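Local coordinates for uncharacterized protein Dfer_1899 (Dyadobacter fermentans, PDB 5HX0) that is of unknown function but folds as a six-bladed beta-propeller with BNR-like repeats and is probably related to the non-viral sialidases, at residues A[192-197]-A[224-229]; A[233-238]-A[260-265]. All blocks are in the same frame, centred on the assembly; numbering follows the deposited sequence.

Interaction 1. Residues A[192-197]-A[224-229]; sequences EPEINY and VAATDR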
ATOM      1  N   GLU A 192      26.876  13.559  -4.746  1.00 24.75           N
ATOM      2  CA  GLU A 192      27.385  14.257  -5.926  1.00 32.22           C
ATOM      3  C   GLU A 192      27.584  13.374  -7.154  1.00 24.75           C
ATOM      4  O   GLU A 192      27.265  13.831  -8.261  1.00 26.19           O
ATOM      5  CB  GLU A 192      28.698  14.972  -5.559  1.00 47.99           C
ATOM      6  CG  GLU A 192      29.261  15.883  -6.646  1.00 68.02           C
ATOM      7  CD  GLU A 192      30.602  16.504  -6.260  1.00 87.38           C
ATOM      8  OE1 GLU A 192      31.156  16.131  -5.200  1.00 93.75           O
ATOM      9  OE2 GLU A 192      31.101  17.368  -7.018  1.00 91.67           O
ATOM     10  N   PRO A 193      28.090  12.142  -7.058  1.00 24.43           N
ATOM     11  CA  PRO A 193      28.267  11.337  -8.283  1.00 24.29           C
ATOM     12  C   PRO A 193      26.978  10.996  -9.011  1.00 23.02           C
ATOM     13  O   PRO A 193      27.029  10.718 -10.213  1.00 24.48           O
ATOM     14  CB  PRO A 193      28.959  10.068  -7.767  1.00 26.29           C
ATOM     15  CG  PRO A 193      29.676  10.527  -6.535  1.00 29.05           C
ATOM     16  CD  PRO A 193      28.743  11.508  -5.897  1.00 20.88           C
ATOM     17  N   GLU A 194      25.832  11.000  -8.336  1.00 18.58           N
ATOM     18  CA  GLU A 194      24.564  10.580  -8.931  1.00 19.34           C
ATOM     19  C   GLU A 194      24.016  11.653  -9.869  1.00 19.58           C
ATOM     20  O   GLU A 194      23.811  12.796  -9.455  1.00 24.43           O
ATOM     21  CB  GLU A 194      23.546  10.294  -7.821  1.00 18.38           C
ATOM     22  CG  GLU A 194      22.114  10.096  -8.296  1.00 15.86           C
ATOM     23  CD  GLU A 194      21.971   8.825  -9.137  1.00 25.11           C
ATOM     24  OE1 GLU A 194      22.317   7.740  -8.622  1.00 23.38           O
ATOM     25  OE2 GLU A 194      21.543   8.912 -10.308  1.00 24.06           O
ATOM     26  N   ILE A 195      23.716  11.272 -11.111  1.00 22.84           N
ATOM     27  CA  ILE A 195      23.259  12.256 -12.087  1.00 23.27           C
ATOM     28  C   ILE A 195      21.748  12.401 -12.192  1.00 24.28           C
ATOM     29  O   ILE A 195      21.285  13.404 -12.747  1.00 21.42           O
ATOM     30  CB  ILE A 195      23.771  11.940 -13.504  1.00 20.80           C
ATOM     31  CG1 ILE A 195      23.079  10.675 -14.030  1.00 24.33           C
ATOM     32  CG2 ILE A 195      25.320  11.871 -13.521  1.00 22.34           C
ATOM     33  CD1 ILE A 195      23.492  10.269 -15.423  1.00 25.08           C
ATOM     34  N   ASN A 196      20.971  11.433 -11.708  1.00 21.83           N
ATOM     35  CA  ASN A 196      19.542  11.407 -12.006  1.00 21.63           C
ATOM     36  C   ASN A 196      18.735  12.342 -11.104  1.00 18.11           C
ATOM     37  O   ASN A 196      19.143  12.690  -9.989  1.00 21.86           O
ATOM     38  CB  ASN A 196      18.982   9.994 -11.861  1.00 18.72           C
ATOM     39  CG  ASN A 196      19.447   9.084 -12.950  1.00 27.39           C
ATOM     40  OD1 ASN A 196      20.081   8.062 -12.691  1.00 37.74           O
ATOM     41  ND2 ASN A 196      19.156   9.453 -14.184  1.00 20.75           N
ATOM     42  N   TYR A 197      17.571  12.747 -11.623  1.00 18.82           N
ATOM     43  CA  TYR A 197      16.469  13.304 -10.851  1.00 20.36           C
ATOM     44  C   TYR A 197      15.384  12.246 -10.682  1.00 19.70           C
ATOM     45  O   TYR A 197      15.215  11.374 -11.537  1.00 20.63           O
ATOM     46  CB  TYR A 197      15.878  14.543 -11.546  1.00 23.59           C
ATOM     47  CG  TYR A 197      16.859  15.698 -11.594  1.00 22.65           C
ATOM     48  CD1 TYR A 197      16.956  16.587 -10.529  1.00 29.85           C
ATOM     49  CD2 TYR A 197      17.701  15.875 -12.679  1.00 25.47           C
ATOM     50  CE1 TYR A 197      17.867  17.633 -10.538  1.00 31.82           C
ATOM     51  CE2 TYR A 197      18.622  16.928 -12.704  1.00 33.61           C
ATOM     52  CZ  TYR A 197      18.694  17.801 -11.628  1.00 36.04           C
ATOM     53  OH  TYR A 197      19.590  18.849 -11.626  1.00 43.89           O
ATOM     54  N   VAL A 224      26.326   2.685  -0.962  1.00 12.25           N
ATOM     55  CA  VAL A 224      25.208   2.979  -1.856  1.00 13.44           C
ATOM     56  C   VAL A 224      25.698   2.991  -3.298  1.00 15.08           C
ATOM     57  O   VAL A 224      26.895   3.041  -3.586  1.00 16.77           O
ATOM     58  CB  VAL A 224      24.513   4.319  -1.527  1.00 12.55           C
ATOM     59  CG1 VAL A 224      23.882   4.293  -0.128  1.00 13.77           C
ATOM     60  CG2 VAL A 224      25.501   5.493  -1.686  1.00 14.24           C
ATOM     61  N   ALA A 225      24.742   2.933  -4.215  1.00 13.47           N
ATOM     62  CA  ALA A 225      25.014   2.946  -5.641  1.00 15.88           C
ATOM     63  C   ALA A 225      24.665   4.314  -6.194  1.00 18.97           C
ATOM     64  O   ALA A 225      23.777   4.996  -5.677  1.00 17.39           O
ATOM     65  CB  ALA A 225      24.193   1.871  -6.367  1.00 15.66           C
ATOM     66  N   ALA A 226      25.360   4.714  -7.258  1.00 17.02           N
ATOM     67  CA  ALA A 226      25.016   5.963  -7.927  1.00 15.26           C
ATOM     68  C   ALA A 226      25.276   5.813  -9.417  1.00 20.52           C
ATOM     69  O   ALA A 226      26.285   5.223  -9.820  1.00 17.34           O
ATOM     70  CB  ALA A 226      25.813   7.152  -7.357  1.00 15.76           C
ATOM     71  N   THR A 227      24.344   6.319 -10.227  1.00 18.06           N
ATOM     72  CA  THR A 227      24.547   6.391 -11.671  1.00 17.76           C
ATOM     73  C   THR A 227      25.441   7.590 -11.947  1.00 22.75           C
ATOM     74  O   THR A 227      25.057   8.723 -11.641  1.00 21.19           O
ATOM     75  CB  THR A 227      23.219   6.551 -12.417  1.00 21.13           C
ATOM     76  OG1 THR A 227      22.379   5.425 -12.184  1.00 19.24           O
ATOM     77  CG2 THR A 227      23.460   6.682 -13.933  1.00 21.92           C
ATOM     78  N   ASP A 228      26.633   7.346 -12.491  1.00 17.98           N
ATOM     79  CA  ASP A 228      27.584   8.414 -12.749  1.00 21.08           C
ATOM     80  C   ASP A 228      27.864   8.641 -14.228  1.00 28.43           C
ATOM     81  O   ASP A 228      28.635   9.539 -14.562  1.00 30.68           O
ATOM     82  CB  ASP A 228      28.903   8.188 -11.989  1.00 21.02           C
ATOM     83  CG  ASP A 228      29.566   6.849 -12.277  1.00 25.36           C
ATOM     84  OD1 ASP A 228      29.231   6.154 -13.261  1.00 25.94           O
ATOM     85  OD2 ASP A 228      30.467   6.506 -11.475  1.00 27.44           O
ATOM     86  N   ARG A 229      27.240   7.875 -15.117  1.00 30.12           N
ATOM     87  CA  ARG A 229      27.311   8.113 -16.550  1.00 32.98           C
ATOM     88  C   ARG A 229      25.999   7.635 -17.148  1.00 26.59           C
ATOM     89  O   ARG A 229      25.442   6.631 -16.697  1.00 28.38           O
ATOM     90  CB  ARG A 229      28.498   7.381 -17.203  1.00 30.99           C
ATOM     91  CG  ARG A 229      28.537   7.487 -18.729  1.00 37.43           C
ATOM     92  CD  ARG A 229      29.877   7.038 -19.272  1.00 38.46           C
ATOM     93  NE  ARG A 229      30.023   5.582 -19.278  1.00 47.46           N
ATOM     94  CZ  ARG A 229      31.202   4.957 -19.271  1.00 47.06           C
ATOM     95  NH1 ARG A 229      32.330   5.661 -19.237  1.00 53.22           N
ATOM     96  NH2 ARG A 229      31.259   3.633 -19.290  1.00 43.20           N
TER
HETATM   97  O   HOH W   1      28.830  11.776 -11.880  1.00 27.80           O
HETATM   98  O   HOH W   2      22.447   7.446  -5.846  1.00 16.80           O
HETATM   99  O   HOH W   3      21.112   5.658  -9.893  1.00 21.30           O
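E194 meets the backbone of strand 220-229 through its carboxylate. Its OE1 takes the N-H of T227, with T227 N to E194 OE1 at 3.0 Å, and the donor arrives from above the carboxylate plane, 49° out of it. The other oxygen turns back to its own loop: N196 N donates to the anti lone pair of E194 OE2 at 2.9 Å. These two bonds hold the rotation of the carboxylate. The side chain reaches the strand because CG lies anti to the backbone N (chi1 169°) and the chain then bends at chi2.

One backbone-to-backbone bond runs the opposite way, from I195 N to T227 O at 2.9 Å. T227 is thus gripped at both its N-H and its carbonyl, which also has a CA-H...O contact from E194. Two waters donate to E194 OE1. One also bonds A225 O. The other lies 2.6 Å from T227 OG1. OE1 therefore accepts three hydrogen bonds, which would favour the charged form of the carboxylate.

Apolar contacts lie beside these bonds. I195 CD1 rests on T227 CG2 at 3.9 Å and also touches the backbone of R229. P193 CB meets A226 CB at 4.3 Å.

D228 and R229 form a classic beta bulge opposite K234, and the carboxylate of D228 binds S236 and K234. Segment 192-197 lies in the long loop leaving strand 183-186 of the preceding propeller blade. It packs on strand 220-229, part of a four-stranded antiparallel blade whose next strand, 234-242, is reached by P193 at H238 and by T227 at T235.

Interaction 2. Residues A[233-238]-A[260-265]; sequences NKTSNH and KVSFNE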
ATOM      1  N   ASN A 233      25.008   3.493 -19.542  1.00 40.35           N
ATOM      2  CA  ASN A 233      24.776   3.546 -18.101  1.00 37.98           C
ATOM      3  C   ASN A 233      25.969   2.976 -17.333  1.00 25.22           C
ATOM      4  O   ASN A 233      26.497   1.918 -17.680  1.00 27.92           O
ATOM      5  CB  ASN A 233      23.499   2.764 -17.769  1.00 37.00           C
ATOM      6  CG  ASN A 233      23.168   2.775 -16.293  1.00 43.40           C
ATOM      7  OD1 ASN A 233      23.659   1.942 -15.523  1.00 44.78           O
ATOM      8  ND2 ASN A 233      22.325   3.718 -15.885  1.00 39.27           N
ATOM      9  N   LYS A 234      26.415   3.698 -16.307  1.00 24.23           N
ATOM     10  CA  LYS A 234      27.420   3.170 -15.391  1.00 23.06           C
ATOM     11  C   LYS A 234      27.074   3.581 -13.969  1.00 23.85           C
ATOM     12  O   LYS A 234      26.597   4.697 -13.734  1.00 24.46           O
ATOM     13  CB  LYS A 234      28.841   3.651 -15.736  1.00 18.37           C
ATOM     14  CG  LYS A 234      29.947   2.822 -15.055  1.00 19.49           C
ATOM     15  CD  LYS A 234      31.332   3.252 -15.529  1.00 23.43           C
ATOM     16  CE  LYS A 234      31.592   4.697 -15.191  1.00 21.03           C
ATOM     17  NZ  LYS A 234      31.882   4.909 -13.719  1.00 22.55           N
ATOM     18  N   THR A 235      27.322   2.675 -13.024  1.00 20.38           N
ATOM     19  CA  THR A 235      27.167   2.960 -11.607  1.00 19.10           C
ATOM     20  C   THR A 235      28.480   2.726 -10.875  1.00 19.67           C
ATOM     21  O   THR A 235      29.328   1.920 -11.300  1.00 16.30           O
ATOM     22  CB  THR A 235      26.049   2.104 -10.952  1.00 19.74           C
ATOM     23  OG1 THR A 235      26.352   0.701 -11.074  1.00 21.49           O
ATOM     24  CG2 THR A 235      24.688   2.395 -11.579  1.00 20.86           C
ATOM     25  N   SER A 236      28.631   3.435  -9.758  1.00 17.06           N
ATOM     26  CA  SER A 236      29.762   3.275  -8.850  1.00 18.82           C
ATOM     27  C   SER A 236      29.234   3.217  -7.418  1.00 14.64           C
ATOM     28  O   SER A 236      28.088   3.583  -7.149  1.00 15.89           O
ATOM     29  CB  SER A 236      30.772   4.435  -9.011  1.00 14.78           C
ATOM     30  OG  SER A 236      30.089   5.673  -8.853  1.00 18.62           O
ATOM     31  N   ASN A 237      30.083   2.754  -6.500  1.00 22.84           N
ATOM     32  CA  ASN A 237      29.735   2.609  -5.094  1.00 19.70           C
ATOM     33  C   ASN A 237      30.457   3.657  -4.256  1.00 17.95           C
ATOM     34  O   ASN A 237      31.602   4.037  -4.545  1.00 19.76           O
ATOM     35  CB  ASN A 237      30.093   1.211  -4.559  1.00 19.60           C
ATOM     36  CG  ASN A 237      29.102   0.137  -4.999  1.00 15.30           C
ATOM     37  OD1 ASN A 237      29.504  -0.940  -5.430  1.00 19.84           O
ATOM     38  ND2 ASN A 237      27.799   0.433  -4.900  1.00 12.16           N
ATOM     39  N   HIS A 238      29.780   4.084  -3.196  1.00 16.19           N
ATOM     40  CA  HIS A 238      30.205   5.175  -2.334  1.00 16.41           C
ATOM     41  C   HIS A 238      29.760   4.843  -0.916  1.00 19.33           C
ATOM     42  O   HIS A 238      28.679   4.285  -0.720  1.00 18.73           O
ATOM     43  CB  HIS A 238      29.600   6.498  -2.833  1.00 19.76           C
ATOM     44  CG  HIS A 238      29.897   6.751  -4.275  1.00 20.65           C
ATOM     45  ND1 HIS A 238      31.036   7.410  -4.688  1.00 19.09           N
ATOM     46  CD2 HIS A 238      29.273   6.339  -5.402  1.00 20.25           C
ATOM     47  CE1 HIS A 238      31.076   7.432  -6.009  1.00 25.00           C
ATOM     48  NE2 HIS A 238      30.022   6.785  -6.469  1.00 19.93           N
ATOM     49  N   LYS A 260      34.787   1.563 -17.101  1.00 25.54           N
ATOM     50  CA  LYS A 260      33.866   0.711 -17.847  1.00 30.61           C
ATOM     51  C   LYS A 260      32.992  -0.165 -16.968  1.00 26.28           C
ATOM     52  O   LYS A 260      31.809  -0.320 -17.252  1.00 27.70           O
ATOM     53  CB  LYS A 260      34.642  -0.181 -18.828  1.00 39.32           C
ATOM     54  CG  LYS A 260      35.228   0.592 -19.996  1.00 51.38           C
ATOM     55  CD  LYS A 260      35.934  -0.311 -20.986  1.00 55.19           C
ATOM     56  CE  LYS A 260      36.748   0.516 -21.973  1.00 64.79           C
ATOM     57  NZ  LYS A 260      37.755   1.388 -21.285  1.00 65.07           N
ATOM     58  N   VAL A 261      33.550  -0.758 -15.921  1.00 22.99           N
ATOM     59  CA  VAL A 261      32.818  -1.710 -15.094  1.00 22.85           C
ATOM     60  C   VAL A 261      31.893  -0.952 -14.142  1.00 19.31           C
ATOM     61  O   VAL A 261      32.299   0.046 -13.531  1.00 21.95           O
ATOM     62  CB  VAL A 261      33.804  -2.601 -14.327  1.00 19.63           C
ATOM     63  CG1 VAL A 261      33.080  -3.549 -13.402  1.00 15.79           C
ATOM     64  CG2 VAL A 261      34.711  -3.379 -15.313  1.00 17.92           C
ATOM     65  N   SER A 262      30.644  -1.426 -14.007  1.00 15.68           N
ATOM     66  CA  SER A 262      29.691  -0.853 -13.057  1.00 19.94           C
ATOM     67  C   SER A 262      29.739  -1.616 -11.738  1.00 21.24           C
ATOM     68  O   SER A 262      29.954  -2.832 -11.716  1.00 20.22           O
ATOM     69  CB  SER A 262      28.252  -0.896 -13.588  1.00 17.33           C
ATOM     70  OG  SER A 262      28.017  -0.018 -14.682  1.00 23.40           O
ATOM     71  N   PHE A 263      29.534  -0.898 -10.647  1.00 18.66           N
ATOM     72  CA  PHE A 263      29.375  -1.482  -9.321  1.00 16.55           C
ATOM     73  C   PHE A 263      28.025  -1.012  -8.805  1.00 17.55           C
ATOM     74  O   PHE A 263      27.729   0.185  -8.869  1.00 17.08           O
ATOM     75  CB  PHE A 263      30.511  -1.037  -8.394  1.00 13.23           C
ATOM     76  CG  PHE A 263      31.866  -1.371  -8.929  1.00 13.59           C
ATOM     77  CD1 PHE A 263      32.396  -2.637  -8.748  1.00 17.01           C
ATOM     78  CD2 PHE A 263      32.578  -0.437  -9.667  1.00 18.95           C
ATOM     79  CE1 PHE A 263      33.655  -2.967  -9.285  1.00 21.52           C
ATOM     80  CE2 PHE A 263      33.812  -0.746 -10.193  1.00 18.21           C
ATOM     81  CZ  PHE A 263      34.355  -2.016 -10.000  1.00 25.22           C
ATOM     82  N   ASN A 264      27.187  -1.945  -8.353  1.00 13.68           N
ATOM     83  CA  ASN A 264      25.862  -1.534  -7.894  1.00 12.36           C
ATOM     84  C   ASN A 264      25.565  -2.127  -6.521  1.00 14.17           C
ATOM     85  O   ASN A 264      25.919  -1.518  -5.502  1.00 16.67           O
ATOM     86  CB  ASN A 264      24.768  -1.870  -8.942  1.00 17.56           C
ATOM     87  CG  ASN A 264      24.933  -3.256  -9.594  1.00 19.00           C
ATOM     88  OD1 ASN A 264      24.880  -4.281  -8.915  1.00 17.30           O
ATOM     89  ND2 ASN A 264      25.065  -3.286 -10.917  1.00 14.94           N
ATOM     90  N   GLU A 265      24.953  -3.306  -6.454  1.00 11.35           N
ATOM     91  CA  GLU A 265      24.520  -3.835  -5.152  1.00 10.72           C
ATOM     92  C   GLU A 265      25.722  -4.218  -4.288  1.00 14.56           C
ATOM     93  O   GLU A 265      26.642  -4.894  -4.753  1.00 17.98           O
ATOM     94  CB  GLU A 265      23.603  -5.038  -5.378  1.00 12.05           C
ATOM     95  CG  GLU A 265      22.357  -4.595  -6.059  1.00 12.33           C
ATOM     96  CD  GLU A 265      21.466  -5.732  -6.478  1.00 20.17           C
ATOM     97  OE1 GLU A 265      21.924  -6.895  -6.543  1.00 16.97           O
ATOM     98  OE2 GLU A 265      20.292  -5.453  -6.759  1.00 16.76           O
TER
HETATM   99  O   HOH W   4      25.291  -0.426 -15.106  1.00 23.09           O
HETATM  100  O   HOH W   5      32.024   2.410 -12.157  1.00 19.85           O
HETATM  101  O   HOH W   6      24.683  -0.857 -12.470  1.00 17.47           O
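T235 faces S262 and S236 faces F263 across segments 234-238 and 262-265, whose axes approach to 4.4 Å and cross at 61°. One backbone bond joins them, from F263 N to T235 O at 2.9 Å. Its donor stands above the carbonyl plane.

Side chains supply the other bonds. T235 OG1 sits between its backbone N and carbonyl carbon (chi1 60°) and donates to F263 O at 2.7 Å. In return, T235 N donates to S262 OG at 3.2 Å. The hydroxyl of each residue thus bonds the backbone of the other strand.

The two strands belong to different sheets: 234-238 lies on the third strand of one propeller blade, and 262-265 opens the next blade as its first strand. The contact therefore lies at a blade-to-blade interface.

N237 bridges the same interface more straightly. Its ND2 gives a hydrogen bond to N264 O at 2.8 Å, with an N-H...O angle of 173°, in the carbonyl plane and in its own amide plane. ND2 also bonds V224 O. N237 OD1 lies 3.1 Å from F263 CB and is buried without a polar partner. The F263 ring continues away to meet W304 edge-to-face.

K234 NZ bonds D258 O and a water at 3.0 Å. A further water links T235 OG1 to N264 ND2.

How the interactions relate
Along the chain, interaction 1 comes first. It closes the excursion from loop 192-197 through strand 213-214 to strand 220-229. After a short turn the chain enters strand 234-242, and interaction 2 then spans from there, past strand 250-256, to strand 262-270. The two contacts are in series, neither nested nor crossed. They share one blade, because strands 220-229 and 234-242 are neighbours in its sheet. A probable hydrogen bond from V224 N to H238 O and the packing of A226 O against T235 CB link the contacts directly. Together they run from a loop that follows strand 183-186 of the preceding blade, through this blade, to the first strand of the next.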